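Local atomic coordinates of sugar ABC transporter substrate-binding protein (Treponema pallidum subsp. pallidum, PDB entry 5U2P), a protein that probably binds a small solute, perhaps a sugar, in the periplasm and hands it to an ABC transporter, though its ligand is not known. Residues A[360-363]-A[364-368]; A[269-272]-A[273-276]; A[372-376]-A[377-381]; A[328-331]-A[332-335]; A[146-149]-A[150-154]. One frame throughout, in Å; residues are numbered along the deposited sequence.

Overall arrangement
All five contacts are local, each made by one continuous run of chain. Contact 3 (372-381) lies nearest the middle of the molecule, about 7 Å from the chain centre to its own, and is largely buried; contact 5 (146-154) is farthest out at about 29 Å. Contacts 1, 2 and 5 are built on helices, contact 4 on the break between two helices, and contact 3 on a strand running into a turn. Contacts 1 and 3 follow each other and touch through Ile367 and Val372. Their chemistry differs accordingly: an amide over a ring and a bound diol in contact 3, wide helical turns in contact 1, a serine capping bond at a helix start in contact 2, a glutamine side chain bridging a helix break in contact 4, and a glycine-terminated helix in contact 5.

Contact 1 (A[360-363]-A[364-368]); sequences SALF and KSHIE
The Phe363 ring is wedged between Ile367 and Glu368, one turn further along the same helix. Its CD1 meets the branch point of isoleucine, CD1 to Ile367 CB being 3.8 Å, and the two side chains cross at roughly a right angle. On the Glu368 side the extended acid chain runs past the ring, bringing Glu368 OE2 to 3.5 Å from Phe363 CE2, with carboxylate and ring planes turned 48° apart. The ring reaches both neighbours because its CG stands anti to the backbone N (chi1 -173°). Lys364 bends at its second torsion and approaches the same carboxylate; the resulting salt bridge, Lys364 NZ to Glu368 OE2, is weak at 3.5 Å.

Behind the side chains the backbone changes its winding. Ser365 N still bonds to Ala361 O in the ordinary helical manner, but Leu362 O accepts from both His366 N (2.9 Å) and Ile367 N (3.1 Å), and Phe363 O takes Glu368 N at 2.7 Å. The last two bonds span five residues, a pi-type widening. His366 ND1 donates to Ser365 OG at 2.9 Å, nearly in the plane of the imidazole, while NE2 is held by the carbonyl of Gln297; together they fix how the ring is turned.

Leu362 leans on Leu300 and Ala141, and Ile367 on Ile139, so this side of helix 360-367 rests on strands 300-303 and 138-145, while Phe363 and Glu368 turn to Leu118 in a loop.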
loop_
_atom_site.group_PDB
_atom_site.type_symbol
_atom_site.label_atom_id
_atom_site.label_comp_id
_atom_site.label_asym_id
_atom_site.label_seq_id
_atom_site.Cartn_x
_atom_site.Cartn_y
_atom_site.Cartn_z
ATOM N N SER A 360 7.166 1.902 -14.587
ATOM C CA SER A 360 8.451 2.555 -14.766
ATOM C C SER A 360 8.369 4.065 -14.572
ATOM O O SER A 360 9.173 4.646 -13.853
ATOM C CB SER A 360 9.010 2.241 -16.152
ATOM O OG SER A 360 10.243 2.908 -16.348
ATOM N N ALA A 361 7.386 4.698 -15.196
ATOM C CA ALA A 361 7.259 6.151 -15.114
ATOM C C ALA A 361 6.920 6.591 -13.691
ATOM O O ALA A 361 7.523 7.527 -13.158
ATOM C CB ALA A 361 6.200 6.641 -16.087
ATOM N N LEU A 362 5.962 5.901 -13.077
ATOM C CA LEU A 362 5.518 6.231 -11.727
ATOM C C LEU A 362 6.595 5.886 -10.710
ATOM O O LEU A 362 6.688 6.504 -9.647
ATOM C CB LEU A 362 4.216 5.497 -11.391
ATOM C CG LEU A 362 2.927 6.069 -12.012
ATOM C CD1 LEU A 362 1.709 5.193 -11.674
ATOM C CD2 LEU A 362 2.678 7.520 -11.603
ATOM N N PHE A 363 7.415 4.896 -11.023
ATOM C CA PHE A 363 8.505 4.581 -10.121
ATOM C C PHE A 363 9.476 5.762 -10.027
ATOM O O PHE A 363 9.889 6.143 -8.928
ATOM C CB PHE A 363 9.236 3.320 -10.561
ATOM C CG PHE A 363 10.269 2.865 -9.577
ATOM C CD1 PHE A 363 9.894 2.176 -8.432
ATOM C CD2 PHE A 363 11.605 3.157 -9.773
ATOM C CE1 PHE A 363 10.836 1.764 -7.513
ATOM C CE2 PHE A 363 12.554 2.748 -8.858
ATOM C CZ PHE A 363 12.160 2.046 -7.720
ATOM N N LYS A 364 9.826 6.349 -11.172
ATOM C CA LYS A 364 10.735 7.490 -11.199
ATOM C C LYS A 364 10.093 8.772 -10.674
ATOM O O LYS A 364 10.753 9.555 -9.999
ATOM C CB LYS A 364 11.257 7.738 -12.620
ATOM C CG LYS A 364 11.976 6.554 -13.245
ATOM C CD LYS A 364 13.186 6.119 -12.424
ATOM C CE LYS A 364 13.889 4.929 -13.066
ATOM N NZ LYS A 364 14.946 4.339 -12.189
ATOM N N SER A 365 8.819 9.000 -10.989
ATOM C CA SER A 365 8.173 10.254 -10.610
ATOM C C SER A 365 7.712 10.301 -9.156
ATOM O O SER A 365 7.707 11.367 -8.547
ATOM C CB SER A 365 6.978 10.533 -11.525
ATOM O OG SER A 365 6.022 9.486 -11.502
ATOM N N HIS A 366 7.314 9.158 -8.602
ATOM C CA HIS A 366 6.736 9.140 -7.269
ATOM C C HIS A 366 7.430 8.168 -6.321
ATOM O O HIS A 366 7.872 8.580 -5.247
ATOM C CB HIS A 366 5.243 8.814 -7.356
ATOM C CG HIS A 366 4.418 9.926 -7.923
ATOM N ND1 HIS A 366 4.341 10.185 -9.276
ATOM C CD2 HIS A 366 3.627 10.844 -7.319
ATOM C CE1 HIS A 366 3.541 11.217 -9.480
ATOM N NE2 HIS A 366 3.088 11.630 -8.311
ATOM N N ILE A 367 7.540 6.899 -6.694
ATOM C CA ILE A 367 7.974 5.906 -5.710
ATOM C C ILE A 367 9.417 6.191 -5.279
ATOM O O ILE A 367 9.722 6.203 -4.087
ATOM C CB ILE A 367 7.825 4.459 -6.246
ATOM C CG1 ILE A 367 6.351 4.168 -6.579
ATOM C CG2 ILE A 367 8.346 3.463 -5.207
ATOM C CD1 ILE A 367 6.108 2.888 -7.412
ATOM N N GLU A 368 10.296 6.473 -6.232
ATOM C CA GLU A 368 11.701 6.718 -5.901
ATOM C C GLU A 368 11.890 7.962 -5.032
ATOM O O GLU A 368 12.887 8.085 -4.318
ATOM C CB GLU A 368 12.535 6.844 -7.175
ATOM C CG GLU A 368 13.575 5.761 -7.309
ATOM C CD GLU A 368 14.369 5.859 -8.601
ATOM O OE1 GLU A 368 14.097 6.772 -9.412
ATOM O OE2 GLU A 368 15.266 5.014 -8.799
#

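Contact 2 (A[269-272]-A[273-276]); sequences SHLV and ADAI
Val272 and Ile276 make the apolar side of this first stretch of helix 270-279, their ends meeting at 4.3 Å between Val272 CG1 and Ile276 CD1. The two touch only lightly; the close packing here is against helix 251-258, with Val272 on Val251 and Ile276 on both Ile255 and Phe258. Ile276 folds back along the helix, its CG1 anti to its own carbonyl carbon (chi1 -73°), which lays that atom 3.4 Å from Val272 O. Ala273, small and buried, sits against Phe143 of strand 138-145.

The Asp274 side is more open. Its carboxylate turns back toward His270, with Asp274 OD2 3.5 Å from His270 CD2 and the carboxylate plane almost perpendicular to the imidazole, 88° apart. The contact is made through a ring carbon, and no hydrogen bond joins the pair. The imidazole has its polar partner elsewhere: ND1 is hydrogen-bonded with Ile139 N, which ties the ring to the neighbouring strand. Leu271, exposed to solvent, lays its CG over one face of that ring, 4.0 Å above the plane.

Along the backbone, Asp274 N bonds to His270 O at 2.8 Å and Ile276 N to Val272 O at 2.9 Å. The helix is started by Ser269, whose OG accepts from Leu271 N at 3.0 Å while also bonding to Ser138 OG. A serine accepting from the amide two residues on, just where strand gives way to helix, is a classic side-chain N-cap.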
loop_
_atom_site.group_PDB
_atom_site.type_symbol
_atom_site.label_atom_id
_atom_site.label_comp_id
_atom_site.label_asym_id
_atom_site.label_seq_id
_atom_site.Cartn_x
_atom_site.Cartn_y
_atom_site.Cartn_z
ATOM N N SER A 269 -4.761 -1.939 -7.637
ATOM C CA SER A 269 -3.437 -2.367 -7.232
ATOM C C SER A 269 -2.539 -2.733 -8.399
ATOM O O SER A 269 -2.972 -3.432 -9.319
ATOM C CB SER A 269 -3.542 -3.578 -6.320
ATOM O OG SER A 269 -2.251 -4.060 -6.041
ATOM N N HIS A 270 -1.271 -2.329 -8.334
ATOM C CA HIS A 270 -0.313 -2.737 -9.371
ATOM C C HIS A 270 -0.140 -4.266 -9.411
ATOM O O HIS A 270 0.365 -4.804 -10.406
ATOM C CB HIS A 270 1.042 -2.042 -9.148
ATOM C CG HIS A 270 1.951 -2.781 -8.220
ATOM N ND1 HIS A 270 1.863 -2.679 -6.841
ATOM C CD2 HIS A 270 2.954 -3.659 -8.466
ATOM C CE1 HIS A 270 2.781 -3.452 -6.287
ATOM N NE2 HIS A 270 3.461 -4.058 -7.253
ATOM N N LEU A 271 -0.534 -4.968 -8.346
ATOM C CA LEU A 271 -0.461 -6.427 -8.332
ATOM C C LEU A 271 -1.424 -7.028 -9.360
ATOM O O LEU A 271 -1.159 -8.100 -9.924
ATOM C CB LEU A 271 -0.758 -6.994 -6.945
ATOM C CG LEU A 271 0.247 -6.564 -5.849
ATOM C CD1 LEU A 271 -0.220 -7.025 -4.470
ATOM C CD2 LEU A 271 1.664 -7.046 -6.155
ATOM N N VAL A 272 -2.534 -6.338 -9.596
ATOM C CA VAL A 272 -3.485 -6.752 -10.616
ATOM C C VAL A 272 -2.880 -6.520 -12.002
ATOM O O VAL A 272 -2.955 -7.390 -12.875
ATOM C CB VAL A 272 -4.824 -6.015 -10.467
ATOM C CG1 VAL A 272 -5.777 -6.358 -11.588
ATOM C CG2 VAL A 272 -5.441 -6.330 -9.112
ATOM N N ALA A 273 -2.243 -5.365 -12.203
ATOM C CA ALA A 273 -1.580 -5.057 -13.466
ATOM C C ALA A 273 -0.477 -6.073 -13.749
ATOM O O ALA A 273 -0.316 -6.559 -14.889
ATOM C CB ALA A 273 -1.000 -3.643 -13.447
ATOM N N ASP A 274 0.283 -6.427 -12.718
ATOM C CA ASP A 274 1.301 -7.485 -12.863
ATOM C C ASP A 274 0.688 -8.806 -13.354
ATOM O O ASP A 274 1.253 -9.509 -14.227
ATOM C CB ASP A 274 2.017 -7.730 -11.532
ATOM C CG ASP A 274 3.112 -6.711 -11.238
ATOM O OD1 ASP A 274 3.473 -5.920 -12.132
ATOM O OD2 ASP A 274 3.629 -6.724 -10.098
ATOM N N ALA A 275 -0.469 -9.134 -12.801
ATOM C CA ALA A 275 -1.186 -10.355 -13.120
ATOM C C ALA A 275 -1.696 -10.318 -14.546
ATOM O O ALA A 275 -1.730 -11.349 -15.241
ATOM C CB ALA A 275 -2.320 -10.565 -12.165
ATOM N N ILE A 276 -2.098 -9.131 -14.992
ATOM C CA ILE A 276 -2.556 -8.966 -16.377
ATOM C C ILE A 276 -1.409 -9.256 -17.342
ATOM O O ILE A 276 -1.565 -9.973 -18.337
ATOM C CB ILE A 276 -3.112 -7.551 -16.598
ATOM C CG1 ILE A 276 -4.463 -7.451 -15.893
ATOM C CG2 ILE A 276 -3.262 -7.206 -18.074
ATOM C CD1 ILE A 276 -5.016 -6.067 -15.795
#

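Contact 3 (A[372-376]-A[377-381]); sequences VIQAI and DAYAQ. With EDO (1,2-ethanediol), chain E.
Strand 372-374 ends in a tight turn near the centre of the molecule, and the contact is that turn folding Tyr379 back against Gln374. The side-chain amide lies over the middle of the tyrosine ring: Gln374 NE2 is 3.3 Å above its plane and 3.5 Å from Tyr379 CZ. Amide and ring planes are 68° apart, so the nitrogen end points down at the face instead of the amide lying flat on it. Gln374 gets there with CG anti to its backbone N (chi1 -180°), and its chain also passes Ala378, the CG to Ala378 CB distance being 3.7 Å. Outside the turn the amide has firm partners: OE1 accepts from Leu304 N, and NE2 bonds to Glu305 OE2.

One water links the backbone carbonyl of Gln374 to the tyrosine hydroxyl, standing at the edge of the ring in its plane. It lies 2.7 Å from Gln374 O, to which it donates, and 2.7 Å from Tyr379 OH. The turn itself is closed by Ala378 N bonding to Ala375 O at 2.9 Å. At the start of this turn, Ile376 N is bonded to Thr198 OG1 of helix 191-214.

Within the turn, Asp377 OD1 accepts from O2 of an ethanediol at 2.8 Å; the same diol is bonded to Asn140 ND2 and Ser138 OG. The diol is probably a crystallisation additive, though its site between Asp377, Asn140 and Ser138 may be part of a pocket. The Ala375-Ala378 bond, between carbonyl and amide three residues apart, is the mark of a beta turn, here leading out of an edge of the sheet that holds strand 300-303.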
loop_
_atom_site.group_PDB
_atom_site.type_symbol
_atom_site.label_atom_id
_atom_site.label_comp_id
_atom_site.label_asym_id
_atom_site.label_seq_id
_atom_site.Cartn_x
_atom_site.Cartn_y
_atom_site.Cartn_z
ATOM N N VAL A 372 4.434 8.605 -1.700
ATOM C CA VAL A 372 3.418 7.559 -1.529
ATOM C C VAL A 372 2.942 7.577 -0.076
ATOM O O VAL A 372 3.770 7.627 0.834
ATOM C CB VAL A 372 3.965 6.133 -1.850
ATOM C CG1 VAL A 372 2.840 5.101 -1.805
ATOM C CG2 VAL A 372 4.720 6.101 -3.186
ATOM N N ILE A 373 1.630 7.526 0.139
ATOM C CA ILE A 373 1.048 7.415 1.462
ATOM C C ILE A 373 0.062 6.279 1.499
ATOM O O ILE A 373 -0.417 5.833 0.456
ATOM C CB ILE A 373 0.371 8.726 1.900
ATOM C CG1 ILE A 373 -0.744 9.137 0.923
ATOM C CG2 ILE A 373 1.429 9.790 1.989
ATOM C CD1 ILE A 373 -1.529 10.408 1.400
ATOM N N GLN A 374 -0.204 5.763 2.689
ATOM C CA GLN A 374 -1.087 4.611 2.802
ATOM C C GLN A 374 -2.568 4.978 2.657
ATOM O O GLN A 374 -3.115 5.810 3.414
ATOM C CB GLN A 374 -0.870 3.890 4.130
ATOM C CG GLN A 374 -1.787 2.674 4.261
ATOM C CD GLN A 374 -1.231 1.574 5.120
ATOM O OE1 GLN A 374 -0.161 1.023 4.837
ATOM N NE2 GLN A 374 -1.967 1.227 6.173
ATOM N N ALA A 375 -3.217 4.332 1.690
ATOM C CA ALA A 375 -4.647 4.470 1.485
ATOM C C ALA A 375 -5.434 3.953 2.678
ATOM O O ALA A 375 -5.080 2.942 3.282
ATOM C CB ALA A 375 -5.088 3.726 0.212
ATOM N N ILE A 376 -6.531 4.637 3.006
ATOM C CA ILE A 376 -7.278 4.300 4.208
ATOM C C ILE A 376 -7.885 2.890 4.208
ATOM O O ILE A 376 -8.133 2.349 5.291
ATOM C CB ILE A 376 -8.401 5.325 4.472
ATOM C CG1 ILE A 376 -9.358 5.402 3.276
ATOM C CG2 ILE A 376 -7.804 6.682 4.804
ATOM C CD1 ILE A 376 -10.657 6.220 3.538
ATOM N N ASP A 377 -8.062 2.268 3.035
ATOM C CA ASP A 377 -8.606 0.904 2.995
ATOM C C ASP A 377 -7.533 -0.159 3.247
ATOM O O ASP A 377 -7.855 -1.335 3.330
ATOM C CB ASP A 377 -9.335 0.611 1.655
ATOM C CG ASP A 377 -8.429 0.657 0.435
ATOM O OD1 ASP A 377 -7.384 1.341 0.487
ATOM O OD2 ASP A 377 -8.803 0.031 -0.606
ATOM N N ALA A 378 -6.274 0.251 3.368
ATOM C CA ALA A 378 -5.185 -0.718 3.549
ATOM C C ALA A 378 -5.028 -1.104 5.017
ATOM O O ALA A 378 -4.423 -2.136 5.334
ATOM C CB ALA A 378 -3.887 -0.165 3.011
ATOM N N TYR A 379 -5.580 -0.283 5.911
ATOM C CA TYR A 379 -5.472 -0.525 7.353
ATOM C C TYR A 379 -6.337 -1.733 7.754
ATOM O O TYR A 379 -7.424 -1.952 7.197
ATOM C CB TYR A 379 -5.903 0.720 8.147
ATOM C CG TYR A 379 -4.996 1.896 8.022
ATOM C CD1 TYR A 379 -5.123 2.800 6.974
ATOM C CD2 TYR A 379 -3.972 2.100 8.941
ATOM C CE1 TYR A 379 -4.261 3.877 6.857
ATOM C CE2 TYR A 379 -3.126 3.167 8.836
ATOM C CZ TYR A 379 -3.275 4.064 7.809
ATOM O OH TYR A 379 -2.416 5.123 7.720
ATOM N N ALA A 380 -5.869 -2.500 8.738
ATOM C CA ALA A 380 -6.614 -3.659 9.231
ATOM C C ALA A 380 -8.061 -3.297 9.610
ATOM O O ALA A 380 -8.989 -4.059 9.344
ATOM C CB ALA A 380 -5.901 -4.258 10.430
ATOM N N GLN A 381 -8.228 -2.113 10.191
ATOM C CA GLN A 381 -9.530 -1.658 10.686
ATOM C C GLN A 381 -10.538 -1.515 9.561
ATOM O O GLN A 381 -11.750 -1.577 9.786
ATOM C CB GLN A 381 -9.404 -0.313 11.404
ATOM C CG GLN A 381 -8.465 -0.296 12.561
ATOM C CD GLN A 381 -7.161 0.347 12.210
ATOM O OE1 GLN A 381 -6.405 -0.159 11.371
ATOM N NE2 GLN A 381 -6.873 1.469 12.856
HETATM C C1 EDO E . -4.023 -1.271 -1.335
HETATM O O1 EDO E . -3.666 -0.940 -2.676
HETATM C C2 EDO E . -4.867 -0.197 -0.667
HETATM O O2 EDO E . -5.535 0.690 -1.562
HETATM O O HOH W 1 -2.417 6.987 5.794
#

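Contact 4 (A[328-331]-A[332-335]); sequences LASA and AYQN
The backbone breaks its helical course at Ser330, whose psi of 152° separates helix 318-329 from helix 331-337, and winding resumes at once with Gln334 N to Ser330 O (2.9 Å) and Asn335 N to Ala331 O (2.8 Å). Across the break the Gln334 side chain doubles back, bent at its second torsion (chi2 -60°), and NE2 donates to Leu328 O at 2.8 Å. The carbonyl lies in the plane of the side-chain amide and the N-H points well at it, 162°, though the donor is tilted from the carbonyl plane. A side chain of the second helix thus binds a carbonyl in the last turn of the first.

Ser330 is the N-cap residue of helix 331-337; its OG is hydrogen-bonded to Val327 O and also comes within 3.4 Å of Tyr333 CD1. Leu328 meets the ring at the other ortho carbon, CD2 to Tyr333 CD2 being 3.8 Å, the two side chains crossing at a slant. Tyr333 then reaches helix 45-58, where it packs on Leu54 and makes a cation-pi contact with Lys53, while Leu328 touches Val50 of the same helix. Ala329 and Gln334 both rest on Phe347.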
loop_
_atom_site.group_PDB
_atom_site.type_symbol
_atom_site.label_atom_id
_atom_site.label_comp_id
_atom_site.label_asym_id
_atom_site.label_seq_id
_atom_site.Cartn_x
_atom_site.Cartn_y
_atom_site.Cartn_z
ATOM N N LEU A 328 22.849 -4.932 6.492
ATOM C CA LEU A 328 21.699 -5.456 5.748
ATOM C C LEU A 328 21.131 -4.413 4.786
ATOM O O LEU A 328 20.628 -4.749 3.721
ATOM C CB LEU A 328 20.608 -5.929 6.709
ATOM C CG LEU A 328 20.918 -7.127 7.615
ATOM C CD1 LEU A 328 19.681 -7.595 8.382
ATOM C CD2 LEU A 328 21.476 -8.237 6.831
ATOM N N ALA A 329 21.237 -3.143 5.154
ATOM C CA ALA A 329 20.709 -2.063 4.330
ATOM C C ALA A 329 21.588 -1.757 3.110
ATOM O O ALA A 329 21.138 -1.083 2.176
ATOM C CB ALA A 329 20.553 -0.805 5.187
ATOM N N SER A 330 22.817 -2.242 3.132
ATOM C CA SER A 330 23.818 -1.937 2.096
ATOM C C SER A 330 23.369 -2.493 0.753
ATOM O O SER A 330 22.634 -3.476 0.698
ATOM C CB SER A 330 25.198 -2.497 2.474
ATOM O OG SER A 330 25.304 -3.902 2.300
ATOM N N ALA A 331 23.806 -1.863 -0.332
ATOM C CA ALA A 331 23.349 -2.250 -1.668
ATOM C C ALA A 331 23.702 -3.708 -1.974
ATOM O O ALA A 331 22.922 -4.426 -2.609
ATOM C CB ALA A 331 23.947 -1.326 -2.711
ATOM N N ALA A 332 24.871 -4.140 -1.501
ATOM C CA ALA A 332 25.335 -5.510 -1.716
ATOM C C ALA A 332 24.373 -6.531 -1.127
ATOM O O ALA A 332 24.065 -7.553 -1.750
ATOM C CB ALA A 332 26.727 -5.700 -1.116
ATOM N N TYR A 333 23.897 -6.255 0.082
ATOM C CA TYR A 333 22.976 -7.169 0.738
ATOM C C TYR A 333 21.572 -7.077 0.164
ATOM O O TYR A 333 20.910 -8.098 -0.012
ATOM C CB TYR A 333 22.969 -6.910 2.236
ATOM C CG TYR A 333 24.091 -7.604 2.989
ATOM C CD1 TYR A 333 25.423 -7.283 2.761
ATOM C CD2 TYR A 333 23.819 -8.591 3.922
ATOM C CE1 TYR A 333 26.428 -7.921 3.436
ATOM C CE2 TYR A 333 24.823 -9.232 4.601
ATOM C CZ TYR A 333 26.126 -8.890 4.358
ATOM O OH TYR A 333 27.135 -9.515 5.047
ATOM N N GLN A 334 21.113 -5.861 -0.132
ATOM C CA GLN A 334 19.819 -5.699 -0.779
ATOM C C GLN A 334 19.792 -6.414 -2.135
ATOM O O GLN A 334 18.790 -7.042 -2.487
ATOM C CB GLN A 334 19.474 -4.217 -0.965
ATOM C CG GLN A 334 19.165 -3.484 0.338
ATOM C CD GLN A 334 17.992 -4.107 1.057
ATOM O OE1 GLN A 334 16.894 -4.205 0.505
ATOM N NE2 GLN A 334 18.226 -4.574 2.283
ATOM N N ASN A 335 20.886 -6.323 -2.882
ATOM C CA ASN A 335 20.936 -6.955 -4.201
ATOM C C ASN A 335 20.857 -8.478 -4.092
ATOM O O ASN A 335 20.102 -9.120 -4.816
ATOM C CB ASN A 335 22.194 -6.527 -4.948
ATOM C CG ASN A 335 22.061 -5.143 -5.557
ATOM O OD1 ASN A 335 20.974 -4.740 -5.976
ATOM N ND2 ASN A 335 23.165 -4.408 -5.610
#

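Contact 5 (A[146-149]-A[150-154]); sequences KDLF and DRYGI
This is a helix C-terminus, the end of the short helix 146-151 that follows strand 138-145 on the periphery of the protein, and Phe149 and Ile154 join across it. Ile154 CG2 sits over one face of the phenyl ring in a CH-pi contact, 3.9 Å from the ring centroid and 14° off its normal. With CG1 anti to its carbonyl carbon (chi1 -53°) and CG2 anti to the backbone N, the isoleucine presents its CG2 methyl to the ring. Phe149 also stacks on Tyr144 and touches Pro157, while Ile154 packs on Leu169 and Ile170 of helix 160-172.

At the helix end Leu148 and Tyr152 run side by side, pointing the same way, with Leu148 CD2 3.8 Å from Tyr152 CE2. The next layer out is Arg151: its extended chain lies along the tyrosine, with CD 3.5 Å above one face of the Tyr152 ring. Asp147 and Asp150 bring like charges toward each other, Asp147 OD1 and Asp150 OD2 being 4.5 Å apart on the exposed surface; Asp147 OD1 has a weak bond from Asn284 ND2.

Regular winding persists as far as Tyr152 N to Leu148 O (3.1 Å). Then Gly153 takes a positive phi of 56°, and the chain turns back so that Ile154 N reaches Phe149 O at 2.6 Å and Gly153 N bonds to Asp150 O at 3.1 Å. These two bonds with glycine at C-prime make a Schellman motif, and the Phe149-Ile154 contact is the apolar pairing that often goes with it.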
loop_
_atom_site.group_PDB
_atom_site.type_symbol
_atom_site.label_atom_id
_atom_site.label_comp_id
_atom_site.label_asym_id
_atom_site.label_seq_id
_atom_site.Cartn_x
_atom_site.Cartn_y
_atom_site.Cartn_z
ATOM N N LYS A 146 -2.676 0.789 -23.765
ATOM C CA LYS A 146 -2.097 1.780 -24.680
ATOM C C LYS A 146 -2.556 1.598 -26.129
ATOM O O LYS A 146 -2.703 2.576 -26.858
ATOM C CB LYS A 146 -0.571 1.711 -24.640
ATOM C CG LYS A 146 0.090 2.297 -23.418
ATOM C CD LYS A 146 1.607 2.251 -23.562
ATOM C CE LYS A 146 2.300 3.053 -22.478
ATOM N NZ LYS A 146 3.781 3.015 -22.622
ATOM N N ASP A 147 -2.777 0.351 -26.541
ATOM C CA ASP A 147 -3.188 0.069 -27.918
ATOM C C ASP A 147 -4.605 0.539 -28.166
ATOM O O ASP A 147 -4.884 1.116 -29.210
ATOM C CB ASP A 147 -3.085 -1.426 -28.243
ATOM C CG ASP A 147 -1.649 -1.915 -28.339
ATOM O OD1 ASP A 147 -0.743 -1.098 -28.604
ATOM O OD2 ASP A 147 -1.428 -3.132 -28.156
ATOM N N LEU A 148 -5.504 0.293 -27.215
ATOM C CA LEU A 148 -6.878 0.775 -27.335
ATOM C C LEU A 148 -6.913 2.293 -27.323
ATOM O O LEU A 148 -7.666 2.914 -28.075
ATOM C CB LEU A 148 -7.755 0.249 -26.201
ATOM C CG LEU A 148 -8.182 -1.208 -26.254
ATOM C CD1 LEU A 148 -8.874 -1.586 -24.954
ATOM C CD2 LEU A 148 -9.109 -1.447 -27.441
ATOM N N PHE A 149 -6.109 2.889 -26.451
ATOM C CA PHE A 149 -6.017 4.338 -26.393
ATOM C C PHE A 149 -5.591 4.902 -27.743
ATOM O O PHE A 149 -6.137 5.902 -28.199
ATOM C CB PHE A 149 -5.040 4.779 -25.307
ATOM C CG PHE A 149 -5.685 5.008 -23.974
ATOM C CD1 PHE A 149 -6.673 4.152 -23.512
ATOM C CD2 PHE A 149 -5.300 6.073 -23.175
ATOM C CE1 PHE A 149 -7.265 4.363 -22.284
ATOM C CE2 PHE A 149 -5.893 6.280 -21.945
ATOM C CZ PHE A 149 -6.876 5.423 -21.505
ATOM N N ASP A 150 -4.621 4.255 -28.382
ATOM C CA ASP A 150 -4.141 4.703 -29.687
ATOM C C ASP A 150 -5.222 4.532 -30.746
ATOM O O ASP A 150 -5.461 5.430 -31.547
ATOM C CB ASP A 150 -2.885 3.938 -30.104
ATOM C CG ASP A 150 -1.685 4.255 -29.231
ATOM O OD1 ASP A 150 -1.640 5.352 -28.634
ATOM O OD2 ASP A 150 -0.775 3.400 -29.148
ATOM N N ARG A 151 -5.882 3.380 -30.732
ATOM C CA ARG A 151 -6.915 3.073 -31.713
ATOM C C ARG A 151 -7.993 4.147 -31.758
ATOM O O ARG A 151 -8.352 4.634 -32.830
ATOM C CB ARG A 151 -7.559 1.718 -31.406
ATOM C CG ARG A 151 -8.615 1.296 -32.419
ATOM C CD ARG A 151 -9.301 0.004 -32.014
ATOM N NE ARG A 151 -10.378 -0.343 -32.939
ATOM C CZ ARG A 151 -11.252 -1.324 -32.742
ATOM N NH1 ARG A 151 -11.190 -2.066 -31.644
ATOM N NH2 ARG A 151 -12.197 -1.561 -33.643
ATOM N N TYR A 152 -8.502 4.511 -30.588
ATOM C CA TYR A 152 -9.610 5.449 -30.494
ATOM C C TYR A 152 -9.133 6.863 -30.194
ATOM O O TYR A 152 -9.900 7.696 -29.714
ATOM C CB TYR A 152 -10.592 4.981 -29.424
ATOM C CG TYR A 152 -11.094 3.578 -29.654
ATOM C CD1 TYR A 152 -11.802 3.255 -30.802
ATOM C CD2 TYR A 152 -10.862 2.575 -28.725
ATOM C CE1 TYR A 152 -12.261 1.972 -31.020
ATOM C CE2 TYR A 152 -11.320 1.291 -28.929
ATOM C CZ TYR A 152 -12.022 0.996 -30.077
ATOM O OH TYR A 152 -12.481 -0.285 -30.284
ATOM N N GLY A 153 -7.863 7.131 -30.482
ATOM C CA GLY A 153 -7.313 8.467 -30.344
ATOM C C GLY A 153 -7.468 9.056 -28.956
ATOM O O GLY A 153 -7.669 10.258 -28.804
ATOM N N ILE A 154 -7.371 8.209 -27.940
ATOM C CA ILE A 154 -7.448 8.657 -26.556
ATOM C C ILE A 154 -6.047 8.882 -26.001
ATOM O O ILE A 154 -5.138 8.082 -26.227
ATOM C CB ILE A 154 -8.192 7.637 -25.678
ATOM C CG1 ILE A 154 -9.555 7.308 -26.293
ATOM C CG2 ILE A 154 -8.355 8.174 -24.258
ATOM C CD1 ILE A 154 -10.246 6.141 -25.647
#